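Local coordinates for protein racemase (Pseudovibrio sp. JE062, PDB 3MKC) that belongs to the mandelate racemase/muconate lactonizing enzyme family of the enolase superfamily, its exact activity not being established, at residues A[274-279]-A[302-307]. Numbering follows the deposited sequence.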
# COMPACT_ATOMS: atom_id res chain seq x y z
N GLU A 274 14.39 -2.46 10.99
CA GLU A 274 14.95 -1.36 11.78
C GLU A 274 13.80 -0.54 12.38
O GLU A 274 13.90 -0.05 13.51
CB GLU A 274 15.85 -0.48 10.90
CG GLU A 274 16.50 0.68 11.64
CD GLU A 274 17.45 1.49 10.78
OE1 GLU A 274 17.25 1.55 9.54
OE2 GLU A 274 18.40 2.09 11.34
N TRP A 275 12.71 -0.38 11.64
CA TRP A 275 11.58 0.36 12.19
C TRP A 275 11.03 -0.38 13.40
O TRP A 275 10.61 0.22 14.38
CB TRP A 275 10.46 0.50 11.17
CG TRP A 275 10.64 1.66 10.26
CD1 TRP A 275 11.21 1.65 9.02
CD2 TRP A 275 10.25 3.01 10.51
NE1 TRP A 275 11.19 2.91 8.48
CE2 TRP A 275 10.61 3.77 9.38
CE3 TRP A 275 9.64 3.66 11.60
CZ2 TRP A 275 10.37 5.15 9.29
CZ3 TRP A 275 9.40 5.04 11.51
CH2 TRP A 275 9.76 5.76 10.36
N ILE A 276 11.03 -1.71 13.34
CA ILE A 276 10.52 -2.50 14.45
C ILE A 276 11.40 -2.41 15.70
O ILE A 276 10.92 -2.06 16.78
CB ILE A 276 10.38 -3.99 14.07
CG1 ILE A 276 9.23 -4.18 13.09
CG2 ILE A 276 10.15 -4.83 15.33
CD1 ILE A 276 9.12 -5.60 12.57
N THR A 277 12.67 -2.74 15.55
CA THR A 277 13.57 -2.75 16.70
C THR A 277 14.09 -1.40 17.18
O THR A 277 14.21 -1.18 18.39
CB THR A 277 14.79 -3.66 16.45
OG1 THR A 277 15.58 -3.12 15.38
CG2 THR A 277 14.34 -5.06 16.07
N LYS A 278 14.39 -0.49 16.26
CA LYS A 278 14.91 0.82 16.65
C LYS A 278 13.79 1.84 16.79
O LYS A 278 13.79 2.66 17.71
CB LYS A 278 15.93 1.33 15.62
CG LYS A 278 16.66 2.59 16.06
CD LYS A 278 17.42 3.24 14.91
CE LYS A 278 18.90 3.37 15.22
NZ LYS A 278 19.61 2.06 15.19
N GLY A 279 12.84 1.79 15.87
CA GLY A 279 11.72 2.71 15.92
C GLY A 279 10.71 2.30 16.96
O GLY A 279 9.97 3.13 17.47
N GLU A 302 5.19 -11.43 8.73
CA GLU A 302 5.44 -12.56 9.62
C GLU A 302 6.44 -12.13 10.67
O GLU A 302 6.35 -12.55 11.82
CB GLU A 302 5.93 -13.78 8.83
CG GLU A 302 4.88 -14.29 7.84
CD GLU A 302 5.18 -15.67 7.24
OE1 GLU A 302 6.37 -16.05 7.14
OE2 GLU A 302 4.22 -16.36 6.85
N MSE A 303 7.38 -11.28 10.28
CA MSE A 303 8.39 -10.76 11.21
C MSE A 303 7.68 -9.84 12.20
O MSE A 303 7.93 -9.85 13.41
CB MSE A 303 9.47 -9.98 10.46
CG MSE A 303 10.41 -9.14 11.37
SE MSE A 303 11.86 -8.23 10.50
CE MSE A 303 10.85 -7.20 9.30
N ALA A 304 6.77 -9.03 11.66
CA ALA A 304 6.02 -8.08 12.46
C ALA A 304 5.19 -8.82 13.51
O ALA A 304 5.22 -8.48 14.69
CB ALA A 304 5.11 -7.25 11.57
N THR A 305 4.45 -9.84 13.08
CA THR A 305 3.63 -10.60 14.01
C THR A 305 4.46 -11.14 15.18
O THR A 305 4.04 -11.07 16.34
CB THR A 305 2.94 -11.76 13.29
OG1 THR A 305 2.00 -11.22 12.35
CG2 THR A 305 2.23 -12.68 14.27
N ALA A 306 5.64 -11.65 14.87
CA ALA A 306 6.51 -12.20 15.91
C ALA A 306 6.93 -11.11 16.90
O ALA A 306 7.23 -11.40 18.05
CB ALA A 306 7.74 -12.85 15.28
N ASN A 307 6.97 -9.87 16.43
CA ASN A 307 7.38 -8.74 17.27
C ASN A 307 6.21 -7.89 17.77
O ASN A 307 6.40 -6.76 18.23
CB ASN A 307 8.37 -7.87 16.50
CG ASN A 307 9.73 -8.52 16.35
OD1 ASN A 307 10.55 -8.48 17.27
ND2 ASN A 307 9.98 -9.14 15.19
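Ile276 reaches across to helix 293-306 with both branches of its side chain, one against Met303 and Ala304, the other against Asn307; a beta-branched residue suits the place because it offers two methyl-bearing arms at once. The longer arm, CG1 to CD1, is fully extended (chi2 175°) and sets its terminal methyl against both Met303 and Ala304: CD1 lies 4.0 Å from Met303 CG and 4.0 Å from Ala304 CA. Alanine suits this position, since its small side chain lets the methyl come close to the helix backbone. Met303 is present as selenomethionine; its CG stands anti to the backbone N (chi1 167°), and a bend at chi3 brings Met303 CE to 4.0 Å from Ile276 CD1. The flexible, unbranched selenoether chain can lie against the isoleucine methyl while it also touches Ala272 and Glu273 of helix 268-277. These are neighbouring outer helices of the TIM-barrel-like C-terminal domain, linked through the short strand 283-284, whose Leu284 also touches Ile276.

The shorter branch, CG2, packs against Asn307, with 3.7 Å to Asn307 CB and the two side chains crossing at about a right angle. Asn307, the first residue to leave helical geometry, can turn its amide back to a carbonyl of the last turn: its ND2 donates to Met303 O at 2.8 Å, slightly bent (157°), approaching from above the carbonyl plane. This bond restrains the amide's rotation while the aliphatic CB faces the isoleucine methyl.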